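Local coordinates for protein 3'-5' exonuclease crn-4 (Caenorhabditis elegans, PDB 5DK5) that degrades DNA and RNA from the 3' end as a metal-dependent DEDDh-family exonuclease and takes part in apoptotic DNA degradation, at residues N34-C39 with D297-A302; T28-A33 with K76-F81. One frame throughout, in Å; residues are numbered along the deposited sequence.

Contact 1: residues N34-C39 with D297-A302; sequences NQDYPC and DPIHFA
Asp36 meets the first turn of the C-terminal helix 300-305 through its carboxylate, which takes two backbone N-H groups. Phe301 N donates to Asp36 OD1 at 2.9 Å, approaching that oxygen almost end-on. His300 N donates to Asp36 OD2 at 3.0 Å, on the syn lone pair, with an N-H...O angle of 162°. CG of Asp36 is anti to the backbone N (chi1 -163°), which carries the carboxylate across to the helix start. OD2 also forms a salt bridge with Arg236 NE, and Asp297 OD1 binds the same arginine. Two bonded oxygens and the arginine hold this buried carboxylate in place, and the positive charge would be expected to stabilise its ionised form.

Ile299 holds the N-cap position, and His300 and Phe301 are the first two helix residues. Asp36 lies in the loop between strands 20-28 and 41-50, so its two bonds tie this loop to the N-terminal end of the C-terminal helix. The loop side is shaped by an Asx turn, in which Asn34 OD1 accepts from Asp36 N at 2.9 Å. Inverse gamma turns centred on Asp36 and Pro38 follow.

Ring and proline contacts complete the interface. Phe301 presents its ring edge to Asp36, with CD2 3.3 Å from OD1. Pro38 CD approaches the His300 ring obliquely, 3.8 Å from CD2. The His300 ring plane is turned 62° from the Asp36 carboxylate.

In keeping with dimerisation through the C-terminus, His300 NE2 is hydrogen-bonded to Thr73 and His300 ND1 to Asp90, both of the second subunit.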
ATOM      1  N   ASN B  34       8.409  -2.645   7.014  1.00 33.83           N
ATOM      2  CA  ASN B  34       7.476  -3.677   7.463  1.00 30.17           C
ATOM      3  C   ASN B  34       7.611  -4.982   6.682  1.00 30.89           C
ATOM      4  O   ASN B  34       7.392  -5.017   5.471  1.00 29.31           O
ATOM      5  CB  ASN B  34       6.043  -3.169   7.353  1.00 26.88           C
ATOM      6  CG  ASN B  34       5.031  -4.186   7.832  1.00 26.74           C
ATOM      7  OD1 ASN B  34       5.336  -5.033   8.672  1.00 23.66           O
ATOM      8  ND2 ASN B  34       3.818  -4.110   7.299  1.00 30.84           N
ATOM      9  N   GLN B  35       7.955  -6.053   7.392  1.00 32.78           N
ATOM     10  CA  GLN B  35       8.108  -7.370   6.782  1.00 32.61           C
ATOM     11  C   GLN B  35       6.790  -8.141   6.758  1.00 30.21           C
ATOM     12  O   GLN B  35       6.652  -9.117   6.020  1.00 27.79           O
ATOM     13  CB  GLN B  35       9.169  -8.183   7.528  1.00 37.16           C
ATOM     14  CG  GLN B  35      10.583  -7.649   7.358  1.00 41.79           C
ATOM     15  CD  GLN B  35      11.038  -7.657   5.910  1.00 45.17           C
ATOM     16  OE1 GLN B  35      10.856  -8.642   5.195  1.00 46.20           O
ATOM     17  NE2 GLN B  35      11.624  -6.550   5.467  1.00 46.54           N
ATOM     18  N   ASP B  36       5.825  -7.709   7.564  1.00 26.44           N
ATOM     19  CA  ASP B  36       4.507  -8.333   7.555  1.00 24.53           C
ATOM     20  C   ASP B  36       3.713  -7.746   6.395  1.00 22.27           C
ATOM     21  O   ASP B  36       2.709  -7.060   6.592  1.00 23.65           O
ATOM     22  CB  ASP B  36       3.782  -8.116   8.886  1.00 25.94           C
ATOM     23  CG  ASP B  36       2.614  -9.067   9.074  1.00 25.92           C
ATOM     24  OD1 ASP B  36       2.272  -9.790   8.114  1.00 26.17           O
ATOM     25  OD2 ASP B  36       2.039  -9.091  10.181  1.00 24.77           O
ATOM     26  N   TYR B  37       4.182  -8.025   5.183  1.00 24.20           N
ATOM     27  CA  TYR B  37       3.658  -7.400   3.980  1.00 24.05           C
ATOM     28  C   TYR B  37       3.333  -8.460   2.927  1.00 25.30           C
ATOM     29  O   TYR B  37       4.157  -9.333   2.661  1.00 28.11           O
ATOM     30  CB  TYR B  37       4.679  -6.404   3.430  1.00 27.41           C
ATOM     31  CG  TYR B  37       4.122  -5.424   2.425  1.00 26.34           C
ATOM     32  CD1 TYR B  37       4.103  -5.723   1.069  1.00 25.25           C
ATOM     33  CD2 TYR B  37       3.626  -4.193   2.833  1.00 22.82           C
ATOM     34  CE1 TYR B  37       3.596  -4.823   0.147  1.00 24.93           C
ATOM     35  CE2 TYR B  37       3.119  -3.292   1.922  1.00 22.95           C
ATOM     36  CZ  TYR B  37       3.107  -3.610   0.581  1.00 23.67           C
ATOM     37  OH  TYR B  37       2.601  -2.708  -0.327  1.00 27.26           O
ATOM     38  N   PRO B  38       2.133  -8.390   2.321  1.00 20.71           N
ATOM     39  CA  PRO B  38       1.732  -9.379   1.315  1.00 19.87           C
ATOM     40  C   PRO B  38       2.317  -9.071  -0.060  1.00 20.18           C
ATOM     41  O   PRO B  38       1.604  -8.610  -0.952  1.00 19.32           O
ATOM     42  CB  PRO B  38       0.208  -9.261   1.316  1.00 17.07           C
ATOM     43  CG  PRO B  38      -0.032  -7.823   1.599  1.00 16.58           C
ATOM     44  CD  PRO B  38       1.066  -7.400   2.554  1.00 17.21           C
ATOM     45  N   CYS B  39       3.611  -9.338  -0.219  1.00 20.92           N
ATOM     46  CA  CYS B  39       4.332  -9.020  -1.447  1.00 21.10           C
ATOM     47  C   CYS B  39       3.669  -9.616  -2.685  1.00 22.71           C
ATOM     48  O   CYS B  39       3.469 -10.828  -2.773  1.00 21.48           O
ATOM     49  CB  CYS B  39       5.777  -9.515  -1.350  1.00 18.84           C
ATOM     50  SG  CYS B  39       6.725  -8.784   0.001  1.00 29.40           S
ATOM     51  N   ASP B 297      -1.951 -10.368  18.018  1.00 42.92           N
ATOM     52  CA  ASP B 297      -0.781 -10.148  17.175  1.00 40.69           C
ATOM     53  C   ASP B 297      -0.837 -11.061  15.948  1.00 37.43           C
ATOM     54  O   ASP B 297      -0.041 -11.992  15.825  1.00 35.77           O
ATOM     55  CB  ASP B 297       0.507 -10.391  17.968  1.00 42.41           C
ATOM     56  CG  ASP B 297       1.752  -9.972  17.208  1.00 47.22           C
ATOM     57  OD1 ASP B 297       1.669  -9.037  16.385  1.00 49.59           O
ATOM     58  OD2 ASP B 297       2.819 -10.578  17.437  1.00 50.09           O
ATOM     59  N   PRO B 298      -1.786 -10.798  15.035  1.00 36.29           N
ATOM     60  CA  PRO B 298      -1.968 -11.663  13.865  1.00 33.63           C
ATOM     61  C   PRO B 298      -0.893 -11.462  12.800  1.00 30.05           C
ATOM     62  O   PRO B 298      -0.360 -10.361  12.661  1.00 26.43           O
ATOM     63  CB  PRO B 298      -3.341 -11.240  13.317  1.00 31.94           C
ATOM     64  CG  PRO B 298      -3.916 -10.281  14.322  1.00 31.99           C
ATOM     65  CD  PRO B 298      -2.760  -9.696  15.045  1.00 33.73           C
ATOM     66  N   ILE B 299      -0.587 -12.524  12.060  1.00 31.41           N
ATOM     67  CA  ILE B 299       0.316 -12.437  10.917  1.00 30.32           C
ATOM     68  C   ILE B 299      -0.476 -11.968   9.702  1.00 26.55           C
ATOM     69  O   ILE B 299      -1.208 -12.748   9.092  1.00 27.35           O
ATOM     70  CB  ILE B 299       0.985 -13.791  10.604  1.00 31.24           C
ATOM     71  CG1 ILE B 299       1.563 -14.425  11.874  1.00 34.24           C
ATOM     72  CG2 ILE B 299       2.067 -13.617   9.549  1.00 31.01           C
ATOM     73  CD1 ILE B 299       2.682 -13.631  12.518  1.00 36.87           C
ATOM     74  N   HIS B 300      -0.328 -10.696   9.352  1.00 22.21           N
ATOM     75  CA  HIS B 300      -1.148 -10.088   8.307  1.00 21.31           C
ATOM     76  C   HIS B 300      -1.013 -10.797   6.959  1.00 22.28           C
ATOM     77  O   HIS B 300      -2.018 -11.114   6.321  1.00 18.58           O
ATOM     78  CB  HIS B 300      -0.792  -8.606   8.146  1.00 19.58           C
ATOM     79  CG  HIS B 300      -1.388  -7.971   6.930  1.00 19.52           C
ATOM     80  ND1 HIS B 300      -2.748  -7.839   6.745  1.00 20.16           N
ATOM     81  CD2 HIS B 300      -0.807  -7.430   5.831  1.00 18.51           C
ATOM     82  CE1 HIS B 300      -2.978  -7.243   5.589  1.00 17.61           C
ATOM     83  NE2 HIS B 300      -1.818  -6.986   5.014  1.00 16.97           N
ATOM     84  N   PHE B 301       0.220 -11.050   6.530  1.00 21.03           N
ATOM     85  CA  PHE B 301       0.449 -11.610   5.200  1.00 20.54           C
ATOM     86  C   PHE B 301      -0.063 -13.043   5.107  1.00 20.75           C
ATOM     87  O   PHE B 301      -0.424 -13.512   4.030  1.00 20.90           O
ATOM     88  CB  PHE B 301       1.938 -11.548   4.831  1.00 19.23           C
ATOM     89  CG  PHE B 301       2.768 -12.667   5.407  1.00 25.81           C
ATOM     90  CD1 PHE B 301       2.859 -13.890   4.757  1.00 28.01           C
ATOM     91  CD2 PHE B 301       3.480 -12.486   6.580  1.00 20.68           C
ATOM     92  CE1 PHE B 301       3.625 -14.914   5.279  1.00 29.53           C
ATOM     93  CE2 PHE B 301       4.251 -13.507   7.104  1.00 25.51           C
ATOM     94  CZ  PHE B 301       4.324 -14.723   6.452  1.00 28.36           C
ATOM     95  N   ALA B 302      -0.087 -13.741   6.237  1.00 22.87           N
ATOM     96  CA  ALA B 302      -0.636 -15.089   6.280  1.00 24.29           C
ATOM     97  C   ALA B 302      -2.158 -15.026   6.230  1.00 24.53           C
ATOM     98  O   ALA B 302      -2.804 -15.796   5.518  1.00 25.41           O
ATOM     99  CB  ALA B 302      -0.173 -15.816   7.530  1.00 21.66           C
TER

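Contact 2: residues T28-A33 with K76-F81; sequences TTSDAA and KNCVDF
Loop 28-33 packs against the first turn of helix 76-82 in a partly buried contact of mixed polar and apolar character. The loop leaves the end of strand 20-28, the strand that carries the metal ligands Asp25 and Glu27 of the exonuclease domain.

Asn77 makes the direct hydrogen bonds. Its OD1 accepts from Ala32 N at 3.0 Å. The N-H...O angle is a straight 174°, but the donor sits 46° out of the carbonyl plane. On the other branch, ND2 gives a weak bond to Asp31 OD1 at 3.4 Å, with amide and carboxylate planes 38° apart. The amide thus spans both neighbours on the loop. A water adds a third link: it donates to Asn77 OD1 at 2.6 Å and is 2.8 Å from Ser30 OG. Asp31 OD2, the other carboxylate oxygen, accepts from Lys76 N of the second subunit.

One residue on, Cys78 packs against the loop backbone. Its CB lies 3.7 Å from Ser30 O. The thiol swings to the side away from its own backbone N, next to Thr28 and Thr29, with SG 3.6 Å from Thr28 O. The Ser30 carbonyl accepts a hydrogen bond from Thr75 OG1, just before the helix, and the same hydroxyl pairs with Cys78 N.

Thr29 is hydrogen-bonded to Glu40, just before strand 41-50. Thr29 and Cys78 both touch Ile42 of that strand, so loop and helix meet beside its start.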
ATOM      1  N   THR B  28       8.655  -7.052  -6.430  1.00 24.47           N
ATOM      2  CA  THR B  28       7.363  -7.078  -5.754  1.00 23.03           C
ATOM      3  C   THR B  28       7.000  -5.739  -5.129  1.00 22.54           C
ATOM      4  O   THR B  28       7.837  -4.845  -5.001  1.00 22.25           O
ATOM      5  CB  THR B  28       7.333  -8.144  -4.631  1.00 22.59           C
ATOM      6  OG1 THR B  28       8.128  -7.702  -3.521  1.00 19.20           O
ATOM      7  CG2 THR B  28       7.858  -9.488  -5.132  1.00 23.55           C
ATOM      8  N   THR B  29       5.737  -5.614  -4.740  1.00 22.58           N
ATOM      9  CA  THR B  29       5.321  -4.529  -3.870  1.00 21.31           C
ATOM     10  C   THR B  29       6.044  -4.704  -2.544  1.00 21.42           C
ATOM     11  O   THR B  29       6.437  -5.817  -2.191  1.00 22.74           O
ATOM     12  CB  THR B  29       3.804  -4.520  -3.642  1.00 19.68           C
ATOM     13  OG1 THR B  29       3.391  -5.800  -3.146  1.00 19.89           O
ATOM     14  CG2 THR B  29       3.070  -4.219  -4.939  1.00 16.39           C
ATOM     15  N   SER B  30       6.227  -3.612  -1.813  1.00 19.72           N
ATOM     16  CA  SER B  30       6.924  -3.678  -0.538  1.00 20.52           C
ATOM     17  C   SER B  30       6.779  -2.395   0.266  1.00 19.77           C
ATOM     18  O   SER B  30       6.414  -1.344  -0.263  1.00 18.75           O
ATOM     19  CB  SER B  30       8.409  -3.972  -0.760  1.00 21.43           C
ATOM     20  OG  SER B  30       9.001  -2.966  -1.561  1.00 21.25           O
ATOM     21  N   ASP B  31       7.057  -2.516   1.558  1.00 23.29           N
ATOM     22  CA  ASP B  31       7.160  -1.380   2.461  1.00 25.21           C
ATOM     23  C   ASP B  31       8.340  -1.658   3.382  1.00 28.47           C
ATOM     24  O   ASP B  31       8.192  -2.327   4.403  1.00 30.74           O
ATOM     25  CB  ASP B  31       5.869  -1.182   3.257  1.00 25.31           C
ATOM     26  CG  ASP B  31       5.890   0.080   4.101  1.00 26.03           C
ATOM     27  OD1 ASP B  31       6.533   1.068   3.685  1.00 26.86           O
ATOM     28  OD2 ASP B  31       5.263   0.083   5.182  1.00 24.10           O
ATOM     29  N   ALA B  32       9.504  -1.139   2.997  1.00 32.82           N
ATOM     30  CA  ALA B  32      10.795  -1.527   3.574  1.00 34.64           C
ATOM     31  C   ALA B  32      10.786  -1.741   5.089  1.00 38.70           C
ATOM     32  O   ALA B  32      11.407  -2.678   5.590  1.00 39.46           O
ATOM     33  CB  ALA B  32      11.839  -0.483   3.215  1.00 35.63           C
ATOM     34  N   ALA B  33      10.075  -0.882   5.812  1.00 43.47           N
ATOM     35  CA  ALA B  33      10.101  -0.908   7.273  1.00 44.38           C
ATOM     36  C   ALA B  33       9.218  -2.009   7.860  1.00 44.31           C
ATOM     37  O   ALA B  33       9.271  -2.274   9.063  1.00 48.68           O
ATOM     38  CB  ALA B  33       9.676   0.448   7.822  1.00 44.31           C
ATOM     39  N   LYS B  76       6.462   4.794  -1.936  1.00 26.98           N
ATOM     40  CA  LYS B  76       7.556   5.568  -2.502  1.00 31.00           C
ATOM     41  C   LYS B  76       8.863   4.783  -2.456  1.00 28.56           C
ATOM     42  O   LYS B  76       9.645   4.814  -3.405  1.00 31.02           O
ATOM     43  CB  LYS B  76       7.707   6.897  -1.758  1.00 37.45           C
ATOM     44  CG  LYS B  76       8.805   7.803  -2.292  1.00 42.05           C
ATOM     45  CD  LYS B  76       8.538   8.241  -3.727  1.00 46.70           C
ATOM     46  CE  LYS B  76       9.686   9.074  -4.276  1.00 53.02           C
ATOM     47  NZ  LYS B  76       9.957  10.281  -3.445  1.00 57.28           N
ATOM     48  N   ASN B  77       9.097   4.075  -1.354  1.00 25.95           N
ATOM     49  CA  ASN B  77      10.328   3.310  -1.196  1.00 29.56           C
ATOM     50  C   ASN B  77      10.354   2.094  -2.121  1.00 28.06           C
ATOM     51  O   ASN B  77      11.423   1.639  -2.529  1.00 30.74           O
ATOM     52  CB  ASN B  77      10.516   2.880   0.264  1.00 34.29           C
ATOM     53  CG  ASN B  77       9.386   2.006   0.775  1.00 38.62           C
ATOM     54  OD1 ASN B  77       9.457   0.780   0.707  1.00 41.31           O
ATOM     55  ND2 ASN B  77       8.342   2.634   1.307  1.00 38.95           N
ATOM     56  N   CYS B  78       9.178   1.577  -2.465  1.00 28.35           N
ATOM     57  CA  CYS B  78       9.086   0.487  -3.430  1.00 25.66           C
ATOM     58  C   CYS B  78       9.490   0.977  -4.817  1.00 27.87           C
ATOM     59  O   CYS B  78      10.259   0.319  -5.516  1.00 28.20           O
ATOM     60  CB  CYS B  78       7.672  -0.092  -3.466  1.00 23.15           C
ATOM     61  SG  CYS B  78       7.408  -1.308  -4.788  1.00 25.98           S
ATOM     62  N   VAL B  79       8.967   2.135  -5.207  1.00 30.19           N
ATOM     63  CA  VAL B  79       9.312   2.739  -6.491  1.00 30.52           C
ATOM     64  C   VAL B  79      10.806   3.039  -6.581  1.00 31.56           C
ATOM     65  O   VAL B  79      11.438   2.776  -7.603  1.00 33.26           O
ATOM     66  CB  VAL B  79       8.519   4.042  -6.725  1.00 22.96           C
ATOM     67  CG1 VAL B  79       9.026   4.776  -7.966  1.00 23.25           C
ATOM     68  CG2 VAL B  79       7.037   3.740  -6.858  1.00 22.04           C
ATOM     69  N   ASP B  80      11.361   3.601  -5.511  1.00 31.87           N
ATOM     70  CA  ASP B  80      12.776   3.951  -5.476  1.00 34.86           C
ATOM     71  C   ASP B  80      13.662   2.712  -5.581  1.00 35.32           C
ATOM     72  O   ASP B  80      14.751   2.766  -6.153  1.00 35.93           O
ATOM     73  CB  ASP B  80      13.110   4.714  -4.191  1.00 38.68           C
ATOM     74  CG  ASP B  80      12.489   6.102  -4.150  1.00 40.89           C
ATOM     75  OD1 ASP B  80      12.100   6.621  -5.218  1.00 42.38           O
ATOM     76  OD2 ASP B  80      12.398   6.678  -3.046  1.00 40.48           O
ATOM     77  N   PHE B  81      13.189   1.598  -5.033  1.00 34.75           N
ATOM     78  CA  PHE B  81      13.972   0.368  -5.004  1.00 33.53           C
ATOM     79  C   PHE B  81      13.869  -0.425  -6.306  1.00 31.22           C
ATOM     80  O   PHE B  81      14.869  -0.940  -6.805  1.00 32.37           O
ATOM     81  CB  PHE B  81      13.531  -0.507  -3.830  1.00 33.55           C
ATOM     82  CG  PHE B  81      14.249  -1.822  -3.758  1.00 36.35           C
ATOM     83  CD1 PHE B  81      15.571  -1.882  -3.348  1.00 38.78           C
ATOM     84  CD2 PHE B  81      13.604  -2.998  -4.100  1.00 37.26           C
ATOM     85  CE1 PHE B  81      16.237  -3.092  -3.283  1.00 40.92           C
ATOM     86  CE2 PHE B  81      14.263  -4.210  -4.036  1.00 40.41           C
ATOM     87  CZ  PHE B  81      15.582  -4.257  -3.627  1.00 41.62           C
TER
HETATM   88  O   HOH W   1      10.753  -1.271  -0.203  1.00 38.26           O

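The centres of contacts 1 and 2 are about 15 Å apart. Both use the loop between strands 20-28 and 41-50, which are antiparallel neighbours in the sheet. Along the chain the order is 28-33, 34-39, 76-81, 297-302, so the contacts cross. The first half of the loop meets helix 76-82 in contact 2, and the second half meets the C-terminal helix 300-305 in contact 1. The halves also touch directly: Tyr37 CE1 is 3.4 Å from Thr29 OG1. Both contacts reach the second subunit. One loop thus joins the end of a metal-binding strand, the C-terminal region and the dimer interface.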